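Phenazine biosynthesis protein, PhzF family (Bacillus anthracis, PDB 3EDN) belongs to the PhzF family with a diaminopimelate epimerase-like fold and is probably an isomerase-type enzyme related to those of phenazine biosynthesis. Local coordinates at residues 8-13 with 19-24; 12-17 with 114-119; 155-160 with 190-195. All blocks are in the same frame, centred on the assembly; numbering follows the deposited sequence. Where two conformers were deposited one is given.

Overall arrangement
Interactions 1 and 2 lie on the same side of the chain's centre, about 10 Å apart between centres, and share Phe-12 and Thr-13: interaction 1 is the buried hairpin of strands 3-11 and 20-25, interaction 2 a surface contact from the loop of that hairpin to the loop just before strand 117-122. Interaction 3 lies on the opposite side of the centre, about 27 Å from interaction 1 between centres, and is partly buried, joining strand 156-159 to the loop before strand 196-201. Their chemistry differs: backbone pairing reinforced by a histidine-held aspartate that grips the loop end in interaction 1, weak, doubtful amide-carboxylate bonding in interaction 2, and apolar packing on a tyrosine ring in interaction 3.

Interaction 1 of 3, residues 8-13 with 19-24; sequences HYDAFT and GNPAGI
The carboxylate of Asp-10 reaches past its own strand to take the backbone N-H of Gly-19, at the far end of the hairpin loop, while also holding the ring of His-8. Gly-19 N lies 3.1 Å from Asp-10 OD2 and His-8 NE2 lies 2.8 Å from Asp-10 OD1; both donors are well out of the carboxylate plane, Gly-19 N off one face and His-8 NE2 off the other. With CG of His-8 anti to the backbone N (chi1 171°), the ring runs beside Pro-21, NE2 coming 3.8 Å from Pro-21 CB, and its ND1 hydrogen-bonds with Lys-293 NZ, which helps to orient the imidazole. Asp-10 OD1 also rests against Pro-21, 3.3 Å from CA. Thr-13 CG2 lies 3.5 Å from Gly-19 N.

The backbones, within strands 3-11 and 20-25, pair as an antiparallel hairpin. Tyr-9 and Ala-22 form one hydrogen-bonded pair, with Ala-22 N to Tyr-9 O at 2.8 Å; Ala-11 and Asn-20 form the other, with Ala-11 N to Asn-20 O at 2.9 Å. On the face carrying these four side chains, CD1 of Ile-24 meets Tyr-9 CD1 at 3.6 Å, and Tyr-9 OH hydrogen-bonds with Arg-87 NE; Asn-20 ND2 hydrogen-bonds to Val-228 O. Sharing one carboxylate between a ring and a backbone N-H ties the loop end to the strand, and these two donors would probably favour its ionised form.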
ATOM      1  N   HIS A   8     -12.309  17.827  -1.006  1.00  8.20           N
ATOM      2  CA  HIS A   8     -12.010  18.470  -2.271  1.00  8.61           C
ATOM      3  C   HIS A   8     -11.526  19.880  -1.934  1.00  8.04           C
ATOM      4  O   HIS A   8     -12.284  20.665  -1.352  1.00  8.43           O
ATOM      5  CB  HIS A   8     -13.296  18.521  -3.088  1.00  8.68           C
ATOM      6  CG  HIS A   8     -13.216  19.337  -4.337  1.00 10.25           C
ATOM      7  ND1 HIS A   8     -14.314  19.521  -5.151  1.00 10.75           N
ATOM      8  CD2 HIS A   8     -12.194  20.012  -4.917  1.00 10.03           C
ATOM      9  CE1 HIS A   8     -13.976  20.286  -6.175  1.00 11.63           C
ATOM     10  NE2 HIS A   8     -12.697  20.596  -6.059  1.00 10.03           N
ATOM     11  N   TYR A   9     -10.248  20.164  -2.230  1.00  8.10           N
ATOM     12  CA  TYR A   9      -9.706  21.529  -2.182  1.00  7.99           C
ATOM     13  C   TYR A   9      -9.338  21.888  -3.598  1.00  8.06           C
ATOM     14  O   TYR A   9      -8.918  21.013  -4.363  1.00  8.81           O
ATOM     15  CB  TYR A   9      -8.439  21.602  -1.299  1.00  9.49           C
ATOM     16  CG  TYR A   9      -8.755  21.796   0.159  1.00  8.62           C
ATOM     17  CD1 TYR A   9      -9.416  20.805   0.878  1.00  8.82           C
ATOM     18  CD2 TYR A   9      -8.415  22.975   0.823  1.00  9.22           C
ATOM     19  CE1 TYR A   9      -9.731  20.981   2.212  1.00  9.27           C
ATOM     20  CE2 TYR A   9      -8.721  23.164   2.163  1.00  9.33           C
ATOM     21  CZ  TYR A   9      -9.375  22.146   2.854  1.00  9.95           C
ATOM     22  OH  TYR A   9      -9.702  22.322   4.180  1.00 10.74           O
ATOM     23  N   ASP A  10      -9.507  23.159  -3.959  1.00  8.41           N
ATOM     24  CA  ASP A  10      -9.019  23.624  -5.265  1.00  8.34           C
ATOM     25  C   ASP A  10      -7.675  24.291  -5.056  1.00  8.32           C
ATOM     26  O   ASP A  10      -7.555  25.184  -4.219  1.00  8.45           O
ATOM     27  CB  ASP A  10      -9.982  24.618  -5.919  1.00  9.01           C
ATOM     28  CG  ASP A  10     -11.021  23.941  -6.799  1.00  9.97           C
ATOM     29  OD1 ASP A  10     -11.024  22.697  -6.913  1.00 10.03           O
ATOM     30  OD2 ASP A  10     -11.826  24.699  -7.379  1.00 11.28           O
ATOM     31  N   ALA A  11      -6.660  23.823  -5.781  1.00  8.07           N
ATOM     32  CA  ALA A  11      -5.315  24.413  -5.704  1.00  8.40           C
ATOM     33  C   ALA A  11      -5.164  25.625  -6.628  1.00  8.67           C
ATOM     34  O   ALA A  11      -5.823  25.715  -7.683  1.00  8.51           O
ATOM     35  CB  ALA A  11      -4.267  23.376  -6.054  1.00  9.08           C
ATOM     36  N   PHE A  12      -4.269  26.536  -6.235  1.00  9.33           N
ATOM     37  CA  PHE A  12      -3.912  27.734  -7.019  1.00 10.21           C
ATOM     38  C   PHE A  12      -5.080  28.703  -7.198  1.00 10.86           C
ATOM     39  O   PHE A  12      -5.216  29.369  -8.238  1.00 12.30           O
ATOM     40  CB  PHE A  12      -3.318  27.361  -8.385  1.00 10.45           C
ATOM     41  CG  PHE A  12      -2.116  26.460  -8.311  1.00  9.70           C
ATOM     42  CD1 PHE A  12      -0.985  26.843  -7.598  1.00 10.18           C
ATOM     43  CD2 PHE A  12      -2.084  25.258  -9.006  1.00 10.58           C
ATOM     44  CE1 PHE A  12       0.145  26.010  -7.540  1.00 10.27           C
ATOM     45  CE2 PHE A  12      -0.978  24.440  -8.944  1.00 10.41           C
ATOM     46  CZ  PHE A  12       0.138  24.821  -8.233  1.00  9.99           C
ATOM     47  N   THR A  13      -5.931  28.784  -6.184  1.00  9.65           N
ATOM     48  CA  THR A  13      -6.999  29.770  -6.168  1.00 11.43           C
ATOM     49  C   THR A  13      -7.424  30.053  -4.733  1.00 11.48           C
ATOM     50  O   THR A  13      -7.127  29.273  -3.816  1.00 11.31           O
ATOM     51  CB  THR A  13      -8.227  29.289  -6.983  1.00 10.98           C
ATOM     52  OG1 THR A  13      -9.128  30.375  -7.202  1.00 13.27           O
ATOM     53  CG2 THR A  13      -8.966  28.185  -6.237  1.00  9.92           C
ATOM     54  N   GLY A  19     -10.222  26.708  -9.187  1.00  8.43           N
ATOM     55  CA  GLY A  19      -8.868  26.190  -9.316  1.00  8.36           C
ATOM     56  C   GLY A  19      -8.763  24.762  -9.836  1.00  8.13           C
ATOM     57  O   GLY A  19      -9.666  24.251 -10.524  1.00  9.78           O
ATOM     58  N   ASN A  20      -7.639  24.130  -9.503  1.00  7.85           N
ATOM     59  CA  ASN A  20      -7.327  22.783  -9.945  1.00  8.46           C
ATOM     60  C   ASN A  20      -7.676  21.802  -8.836  1.00  8.73           C
ATOM     61  O   ASN A  20      -7.040  21.796  -7.797  1.00  8.67           O
ATOM     62  CB  ASN A  20      -5.845  22.713 -10.293  1.00  8.93           C
ATOM     63  CG  ASN A  20      -5.469  21.425 -11.020  1.00  9.56           C
ATOM     64  OD1 ASN A  20      -6.259  20.471 -11.078  1.00 10.51           O
ATOM     65  ND2 ASN A  20      -4.286  21.404 -11.604  1.00 10.38           N
ATOM     66  N   PRO A  21      -8.721  20.994  -9.047  1.00  8.71           N
ATOM     67  CA  PRO A  21      -9.190  20.107  -7.961  1.00  8.74           C
ATOM     68  C   PRO A  21      -8.152  19.149  -7.439  1.00  8.64           C
ATOM     69  O   PRO A  21      -7.370  18.539  -8.201  1.00  8.80           O
ATOM     70  CB  PRO A  21     -10.296  19.290  -8.637  1.00  8.98           C
ATOM     71  CG  PRO A  21     -10.831  20.239  -9.686  1.00  9.76           C
ATOM     72  CD  PRO A  21      -9.549  20.841 -10.254  1.00  9.36           C
ATOM     73  N   ALA A  22      -8.167  19.005  -6.119  1.00  8.87           N
ATOM     74  CA  ALA A  22      -7.246  18.137  -5.433  1.00  8.16           C
ATOM     75  C   ALA A  22      -8.093  17.340  -4.433  1.00  9.12           C
ATOM     76  O   ALA A  22      -8.624  17.911  -3.483  1.00  8.52           O
ATOM     77  CB  ALA A  22      -6.190  18.990  -4.702  1.00  9.76           C
ATOM     78  N   GLY A  23      -8.216  16.024  -4.640  1.00  7.83           N
ATOM     79  CA  GLY A  23      -8.843  15.156  -3.639  1.00  8.41           C
ATOM     80  C   GLY A  23      -7.841  14.886  -2.530  1.00  8.47           C
ATOM     81  O   GLY A  23      -6.649  14.806  -2.769  1.00  9.35           O
ATOM     82  N   ILE A  24      -8.330  14.757  -1.304  1.00  8.62           N
ATOM     83  CA  ILE A  24      -7.436  14.550  -0.172  1.00  8.63           C
ATOM     84  C   ILE A  24      -8.049  13.621   0.864  1.00  8.95           C
ATOM     85  O   ILE A  24      -9.187  13.803   1.291  1.00  9.08           O
ATOM     86  CB  ILE A  24      -7.127  15.893   0.551  1.00  9.31           C
ATOM     87  CG1 ILE A  24      -6.700  16.997  -0.422  1.00 10.49           C
ATOM     88  CG2 ILE A  24      -6.071  15.700   1.637  1.00 11.18           C
ATOM     89  CD1 ILE A  24      -6.815  18.383   0.188  1.00 10.91           C
TER

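Interaction 2 of 3, residues 12-17 with 114-119; sequences FTNKPN and NGETFI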
ATOM      1  N   PHE A  12      -4.269  26.536  -6.235  1.00  9.33           N
ATOM      2  CA  PHE A  12      -3.912  27.734  -7.019  1.00 10.21           C
ATOM      3  C   PHE A  12      -5.080  28.703  -7.198  1.00 10.86           C
ATOM      4  O   PHE A  12      -5.216  29.369  -8.238  1.00 12.30           O
ATOM      5  CB  PHE A  12      -3.318  27.361  -8.385  1.00 10.45           C
ATOM      6  CG  PHE A  12      -2.116  26.460  -8.311  1.00  9.70           C
ATOM      7  CD1 PHE A  12      -0.985  26.843  -7.598  1.00 10.18           C
ATOM      8  CD2 PHE A  12      -2.084  25.258  -9.006  1.00 10.58           C
ATOM      9  CE1 PHE A  12       0.145  26.010  -7.540  1.00 10.27           C
ATOM     10  CE2 PHE A  12      -0.978  24.440  -8.944  1.00 10.41           C
ATOM     11  CZ  PHE A  12       0.138  24.821  -8.233  1.00  9.99           C
ATOM     12  N   THR A  13      -5.931  28.784  -6.184  1.00  9.65           N
ATOM     13  CA  THR A  13      -6.999  29.770  -6.168  1.00 11.43           C
ATOM     14  C   THR A  13      -7.424  30.053  -4.733  1.00 11.48           C
ATOM     15  O   THR A  13      -7.127  29.273  -3.816  1.00 11.31           O
ATOM     16  CB  THR A  13      -8.227  29.289  -6.983  1.00 10.98           C
ATOM     17  OG1 THR A  13      -9.128  30.375  -7.202  1.00 13.27           O
ATOM     18  CG2 THR A  13      -8.966  28.185  -6.237  1.00  9.92           C
ATOM     19  N   ASN A  14      -8.116  31.181  -4.547  1.00 12.28           N
ATOM     20  CA  ASN A  14      -8.673  31.500  -3.240  0.50 13.74           C
ATOM     21  C   ASN A  14     -10.192  31.431  -3.260  1.00 13.83           C
ATOM     22  O   ASN A  14     -10.843  31.679  -2.245  1.00 14.27           O
ATOM     23  CB  ASN A  14      -8.187  32.863  -2.730  0.50 15.36           C
ATOM     24  CG  ASN A  14      -8.382  33.967  -3.745  0.50 16.56           C
ATOM     25  OD1 ASN A  14      -9.102  33.805  -4.733  0.50 18.00           O
ATOM     26  ND2 ASN A  14      -7.734  35.108  -3.504  0.50 17.84           N
ATOM     27  N   LYS A  15     -10.760  31.033  -4.398  1.00 12.50           N
ATOM     28  CA  LYS A  15     -12.221  30.891  -4.489  1.00 12.52           C
ATOM     29  C   LYS A  15     -12.666  29.498  -4.892  1.00 10.82           C
ATOM     30  O   LYS A  15     -12.154  28.941  -5.851  1.00 10.67           O
ATOM     31  CB  LYS A  15     -12.796  31.948  -5.427  1.00 14.54           C
ATOM     32  CG  LYS A  15     -12.584  33.358  -4.881  1.00 16.70           C
ATOM     33  CD  LYS A  15     -13.483  34.371  -5.520  1.00 18.73           C
ATOM     34  CE  LYS A  15     -13.158  35.766  -5.002  1.00 18.43           C
ATOM     35  NZ  LYS A  15     -13.707  35.962  -3.653  1.00 19.52           N
ATOM     36  N   PRO A  16     -13.618  28.910  -4.136  1.00  9.47           N
ATOM     37  CA  PRO A  16     -14.103  27.559  -4.453  1.00  9.11           C
ATOM     38  C   PRO A  16     -14.512  27.447  -5.929  1.00  9.52           C
ATOM     39  O   PRO A  16     -15.116  28.382  -6.488  1.00  9.19           O
ATOM     40  CB  PRO A  16     -15.330  27.413  -3.536  1.00 10.67           C
ATOM     41  CG  PRO A  16     -15.089  28.358  -2.415  1.00 12.25           C
ATOM     42  CD  PRO A  16     -14.318  29.495  -2.987  1.00 10.55           C
ATOM     43  N   ASN A  17     -14.183  26.338  -6.552  1.00  9.56           N
ATOM     44  CA  ASN A  17     -14.514  26.012  -7.938  1.00 10.36           C
ATOM     45  C   ASN A  17     -13.653  26.694  -8.980  1.00 11.37           C
ATOM     46  O   ASN A  17     -13.828  26.482 -10.092  1.00 13.10           O
ATOM     47  CB  ASN A  17     -15.999  26.231  -8.278  1.00 10.90           C
ATOM     48  CG  ASN A  17     -16.947  25.620  -7.252  1.00 11.41           C
ATOM     49  OD1 ASN A  17     -17.218  24.476  -7.286  1.00 14.07           O
ATOM     50  ND2 ASN A  17     -17.385  26.396  -6.373  1.00  8.10           N
ATOM     51  N   ASN A 114      -2.191  39.180   1.344  1.00 27.02           N
ATOM     52  CA  ASN A 114      -3.620  39.166   1.656  1.00 26.92           C
ATOM     53  C   ASN A 114      -3.964  38.265   2.844  1.00 25.82           C
ATOM     54  O   ASN A 114      -5.135  38.106   3.203  1.00 25.49           O
ATOM     55  CB  ASN A 114      -4.428  38.801   0.414  1.00 28.57           C
ATOM     56  CG  ASN A 114      -4.279  39.827  -0.688  1.00 29.95           C
ATOM     57  OD1 ASN A 114      -4.135  41.025  -0.419  1.00 31.16           O
ATOM     58  ND2 ASN A 114      -4.297  39.369  -1.935  1.00 30.44           N
ATOM     59  N   GLY A 115      -2.932  37.696   3.460  1.00 24.23           N
ATOM     60  CA  GLY A 115      -3.106  36.919   4.675  1.00 22.03           C
ATOM     61  C   GLY A 115      -3.374  35.451   4.403  1.00 20.05           C
ATOM     62  O   GLY A 115      -3.588  34.671   5.332  1.00 21.09           O
ATOM     63  N   GLU A 116      -3.348  35.080   3.128  1.00 19.56           N
ATOM     64  CA  GLU A 116      -3.586  33.709   2.677  0.50 18.28           C
ATOM     65  C   GLU A 116      -2.330  32.847   2.803  1.00 17.00           C
ATOM     66  O   GLU A 116      -1.243  33.290   2.431  1.00 18.35           O
ATOM     67  CB  GLU A 116      -4.015  33.705   1.204  0.50 18.58           C
ATOM     68  CG  GLU A 116      -5.201  34.594   0.842  0.50 18.86           C
ATOM     69  CD  GLU A 116      -5.703  34.339  -0.572  0.50 18.94           C
ATOM     70  OE1 GLU A 116      -5.092  34.861  -1.533  0.50 18.45           O
ATOM     71  OE2 GLU A 116      -6.708  33.604  -0.730  0.50 20.31           O
ATOM     72  N   THR A 117      -2.483  31.622   3.287  1.00 14.69           N
ATOM     73  CA  THR A 117      -1.379  30.688   3.360  1.00 14.23           C
ATOM     74  C   THR A 117      -0.979  30.217   1.969  1.00 13.71           C
ATOM     75  O   THR A 117      -1.832  29.824   1.159  1.00 12.31           O
ATOM     76  CB  THR A 117      -1.733  29.490   4.247  1.00 15.19           C
ATOM     77  OG1 THR A 117      -1.850  29.932   5.615  1.00 15.82           O
ATOM     78  CG2 THR A 117      -0.662  28.412   4.149  1.00 15.01           C
ATOM     79  N   PHE A 118       0.319  30.298   1.690  1.00 12.48           N
ATOM     80  CA  PHE A 118       0.891  29.841   0.435  1.00 13.54           C
ATOM     81  C   PHE A 118       1.856  28.694   0.683  1.00 12.51           C
ATOM     82  O   PHE A 118       2.589  28.689   1.669  1.00 14.30           O
ATOM     83  CB  PHE A 118       1.639  31.012  -0.233  1.00 15.25           C
ATOM     84  CG  PHE A 118       0.804  31.776  -1.214  1.00 16.93           C
ATOM     85  CD1 PHE A 118      -0.334  32.475  -0.811  1.00 17.81           C
ATOM     86  CD2 PHE A 118       1.133  31.765  -2.557  1.00 18.39           C
ATOM     87  CE1 PHE A 118      -1.106  33.160  -1.755  1.00 18.11           C
ATOM     88  CE2 PHE A 118       0.378  32.444  -3.478  1.00 18.21           C
ATOM     89  CZ  PHE A 118      -0.740  33.134  -3.086  1.00 17.94           C
ATOM     90  N   ILE A 119       1.843  27.722  -0.218  1.00 10.75           N
ATOM     91  CA  ILE A 119       2.693  26.534  -0.134  1.00 10.28           C
ATOM     92  C   ILE A 119       3.683  26.623  -1.291  1.00 10.43           C
ATOM     93  O   ILE A 119       3.267  26.709  -2.458  1.00 10.73           O
ATOM     94  CB  ILE A 119       1.869  25.242  -0.318  1.00  9.73           C
ATOM     95  CG1 ILE A 119       0.682  25.217   0.657  1.00 10.27           C
ATOM     96  CG2 ILE A 119       2.743  24.017  -0.173  1.00  9.14           C
ATOM     97  CD1 ILE A 119       1.041  25.467   2.109  1.00 11.06           C
TER
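Glu-116 and Asn-14 make the whole of this contact, reaching across from the loop just before strand 117-122 and from the hairpin loop that follows strand 3-11. Their backbones stay well apart, 8.1 Å between the CA atoms of Asn-14 and Glu-116, so the side chains must bridge the distance. The extended chain of Glu-116 (chi2 -170°) brings its carboxylate to the amide, the two side chains crossing at about a right angle. Asn-14 places CG between its backbone N and carbonyl carbon (chi1 51°), which presents ND2 to the acid.

That nitrogen lies 3.3 Å from Glu-116 OE1 and equally far from Glu-116 OE2, two weak hydrogen bonds that share one amino group, and the amide and carboxylate planes are turned 40° apart. Both residues were modelled in two conformers, and in this pair Asn-14 CB and Glu-116 OE2 come implausibly close; the two conformers may not occur together, which leaves the bonds themselves doubtful. Nearby, Asn-14 also touches Arg-267 of strand 266-273, and Glu-116 packs on Thr-288 of strand 282-298. The chemistry is that of a weak polar contact at the surface: a neutral amide facing a probably ionised carboxylate through long bonds, with both side chains seen in alternative conformers.

Interaction 3 of 3, residues 155-160 with 190-195; sequences IVYGST and KEIPNA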
ATOM      1  N   ILE A 155       8.784  30.605 -29.927  1.00 13.30           N
ATOM      2  CA  ILE A 155       8.084  29.375 -29.577  1.00 13.69           C
ATOM      3  C   ILE A 155       9.149  28.382 -29.148  1.00 14.01           C
ATOM      4  O   ILE A 155      10.125  28.152 -29.880  1.00 12.75           O
ATOM      5  CB  ILE A 155       7.268  28.825 -30.756  1.00 13.78           C
ATOM      6  CG1 ILE A 155       6.288  29.884 -31.280  1.00 14.05           C
ATOM      7  CG2 ILE A 155       6.540  27.546 -30.349  1.00 14.68           C
ATOM      8  CD1 ILE A 155       5.686  29.535 -32.664  1.00 14.32           C
ATOM      9  N   VAL A 156       9.000  27.822 -27.950  1.00 12.73           N
ATOM     10  CA  VAL A 156       9.992  26.894 -27.428  1.00 12.24           C
ATOM     11  C   VAL A 156       9.325  25.754 -26.679  1.00 12.15           C
ATOM     12  O   VAL A 156       8.224  25.905 -26.151  1.00 12.32           O
ATOM     13  CB  VAL A 156      10.992  27.574 -26.459  1.00 12.13           C
ATOM     14  CG1 VAL A 156      11.757  28.678 -27.165  1.00 13.86           C
ATOM     15  CG2 VAL A 156      10.280  28.106 -25.197  1.00 12.57           C
ATOM     16  N   TYR A 157       9.991  24.613 -26.658  1.00 11.95           N
ATOM     17  CA  TYR A 157       9.685  23.542 -25.714  1.00 12.16           C
ATOM     18  C   TYR A 157      10.367  23.936 -24.424  1.00 11.79           C
ATOM     19  O   TYR A 157      11.514  24.385 -24.449  1.00 12.49           O
ATOM     20  CB  TYR A 157      10.319  22.224 -26.174  1.00 14.02           C
ATOM     21  CG  TYR A 157       9.767  21.620 -27.447  1.00 14.65           C
ATOM     22  CD1 TYR A 157       8.610  20.842 -27.424  1.00 14.65           C
ATOM     23  CD2 TYR A 157      10.412  21.806 -28.670  1.00 14.07           C
ATOM     24  CE1 TYR A 157       8.089  20.270 -28.592  1.00 15.53           C
ATOM     25  CE2 TYR A 157       9.905  21.243 -29.841  1.00 14.78           C
ATOM     26  CZ  TYR A 157       8.746  20.477 -29.788  1.00 14.40           C
ATOM     27  OH  TYR A 157       8.241  19.908 -30.930  1.00 15.86           O
ATOM     28  N   GLY A 158       9.678  23.768 -23.302  1.00 11.70           N
ATOM     29  CA  GLY A 158      10.260  24.063 -21.998  1.00 12.47           C
ATOM     30  C   GLY A 158       9.854  23.032 -20.955  1.00 11.37           C
ATOM     31  O   GLY A 158       8.778  22.443 -21.034  1.00 11.27           O
ATOM     32  N   SER A 159      10.732  22.777 -19.991  1.00 10.62           N
ATOM     33  CA  SER A 159      10.447  21.830 -18.919  1.00 10.92           C
ATOM     34  C   SER A 159      11.062  22.286 -17.615  1.00 10.69           C
ATOM     35  O   SER A 159      12.249  22.654 -17.585  1.00 11.47           O
ATOM     36  CB  SER A 159      11.057  20.473 -19.233  1.00 11.15           C
ATOM     37  OG  SER A 159      11.015  19.652 -18.076  1.00 13.54           O
ATOM     38  N   THR A 160      10.266  22.236 -16.547  1.00 11.53           N
ATOM     39  CA  THR A 160      10.796  22.255 -15.176  1.00 11.65           C
ATOM     40  C   THR A 160      10.377  20.954 -14.471  1.00 13.38           C
ATOM     41  O   THR A 160      10.202  20.919 -13.247  1.00 13.66           O
ATOM     42  CB  THR A 160      10.313  23.483 -14.385  1.00 11.03           C
ATOM     43  OG1 THR A 160       8.876  23.548 -14.444  1.00 11.07           O
ATOM     44  CG2 THR A 160      10.948  24.770 -14.935  1.00 10.81           C
ATOM     45  N   LYS A 190       7.457  17.623 -33.798  1.00 24.48           N
ATOM     46  CA  LYS A 190       8.370  16.536 -34.180  1.00 25.58           C
ATOM     47  C   LYS A 190       9.373  16.171 -33.085  1.00 25.07           C
ATOM     48  O   LYS A 190       9.619  14.988 -32.815  1.00 24.89           O
ATOM     49  CB  LYS A 190       9.137  16.900 -35.453  1.00 27.07           C
ATOM     50  CG  LYS A 190       8.271  17.377 -36.594  1.00 29.20           C
ATOM     51  CD  LYS A 190       7.279  16.316 -37.020  1.00 30.63           C
ATOM     52  CE  LYS A 190       6.650  16.690 -38.350  1.00 31.69           C
ATOM     53  NZ  LYS A 190       5.737  15.622 -38.833  1.00 33.26           N
ATOM     54  N   GLU A 191       9.952  17.195 -32.465  1.00 23.91           N
ATOM     55  CA  GLU A 191      11.026  16.997 -31.501  1.00 23.15           C
ATOM     56  C   GLU A 191      10.535  16.304 -30.231  1.00 22.47           C
ATOM     57  O   GLU A 191      11.216  15.425 -29.691  1.00 22.14           O
ATOM     58  CB  GLU A 191      11.692  18.337 -31.165  1.00 23.77           C
ATOM     59  CG  GLU A 191      12.817  18.245 -30.142  1.00 24.83           C
ATOM     60  CD  GLU A 191      14.059  17.556 -30.672  0.50 25.27           C
ATOM     61  OE1 GLU A 191      14.136  17.293 -31.891  0.50 25.38           O
ATOM     62  OE2 GLU A 191      14.968  17.282 -29.860  0.50 25.34           O
ATOM     63  N   ILE A 192       9.359  16.713 -29.754  1.00 21.27           N
ATOM     64  CA  ILE A 192       8.762  16.139 -28.546  1.00 19.50           C
ATOM     65  C   ILE A 192       7.272  15.907 -28.780  1.00 19.47           C
ATOM     66  O   ILE A 192       6.426  16.704 -28.364  1.00 18.31           O
ATOM     67  CB  ILE A 192       8.955  17.042 -27.299  1.00 19.08           C
ATOM     68  CG1 ILE A 192      10.374  17.629 -27.258  1.00 18.96           C
ATOM     69  CG2 ILE A 192       8.629  16.262 -26.025  1.00 19.18           C
ATOM     70  CD1 ILE A 192      10.706  18.367 -25.948  1.00 18.68           C
ATOM     71  N   PRO A 193       6.944  14.807 -29.467  1.00 19.02           N
ATOM     72  CA  PRO A 193       5.587  14.572 -29.948  1.00 18.98           C
ATOM     73  C   PRO A 193       4.541  14.478 -28.843  1.00 18.66           C
ATOM     74  O   PRO A 193       3.366  14.714 -29.110  1.00 17.87           O
ATOM     75  CB  PRO A 193       5.700  13.229 -30.694  1.00 19.03           C
ATOM     76  CG  PRO A 193       7.139  13.022 -30.922  1.00 20.69           C
ATOM     77  CD  PRO A 193       7.874  13.726 -29.843  1.00 19.60           C
ATOM     78  N   ASN A 194       4.954  14.138 -27.622  1.00 18.55           N
ATOM     79  CA  ASN A 194       4.008  13.976 -26.525  1.00 18.52           C
ATOM     80  C   ASN A 194       3.940  15.176 -25.589  1.00 17.79           C
ATOM     81  O   ASN A 194       3.373  15.080 -24.509  1.00 17.37           O
ATOM     82  CB  ASN A 194       4.305  12.699 -25.723  1.00 20.63           C
ATOM     83  CG  ASN A 194       5.533  12.829 -24.841  1.00 22.86           C
ATOM     84  OD1 ASN A 194       6.508  13.502 -25.193  1.00 23.39           O
ATOM     85  ND2 ASN A 194       5.493  12.169 -23.681  1.00 23.95           N
ATOM     86  N   ALA A 195       4.510  16.308 -26.001  1.00 16.44           N
ATOM     87  CA  ALA A 195       4.431  17.522 -25.174  1.00 14.74           C
ATOM     88  C   ALA A 195       3.019  18.086 -25.153  1.00 13.65           C
ATOM     89  O   ALA A 195       2.270  17.947 -26.113  1.00 14.67           O
ATOM     90  CB  ALA A 195       5.404  18.580 -25.679  1.00 14.72           C
TER
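Tyr-157 lays one face of its ring on Ile-192, whose CG1 sits 3.8 Å from the ring centroid and 19° off the ring normal, a CH-pi contact displaced toward the rim. The branch runs on along the ring: Ile-192 CD1 comes 3.6 Å from Tyr-157 CD1, and CB of Ile-192 lies as close to Tyr-157 CE1. The isoleucine and tyrosine side chains thus run antiparallel, overlapping along the CD1-CE1 side of the ring, and the isoleucine covers it from its hydroxyl-bearing half back toward the strand. Ala-195 adds its methyl at the ring edge, with CB 4.3 Å from Tyr-157 CD1, and CB of Glu-191 lies 3.7 Å from Tyr-157 CE2, approaching obliquely. The phenol oxygen ends beside the backbone of 190-192, with Tyr-157 OH 3.6 Å from Glu-191 N.

Two features set this up. Ile-192 puts CG1 anti to its carbonyl carbon (chi1 -42°), and chi2 of -172° then stretches CD1 along the tyrosine toward its CB. The segment also folds back on itself in a type I turn from Ile-192 to Ala-195, closed by the bond from Ala-195 N to Ile-192 O, which lets residues three apart in sequence reach the same ring. Glu-191, bent at chi2, carries its carboxylate away from the tyrosine.

Farther out, Trp-163 of strand 163-168 touches both Tyr-157 and Ile-192, and Val-165 of the same strand and Leu-189 also touch the tyrosine. Strand 156-159 pairs antiparallel with 127-130 and 163-168, and Val-156 packs on helix 230-244. Between the two segments every contact runs through Tyr-157, and the loop after helix 185-188 leads on into strand 196-201, which pairs in parallel with 163-168.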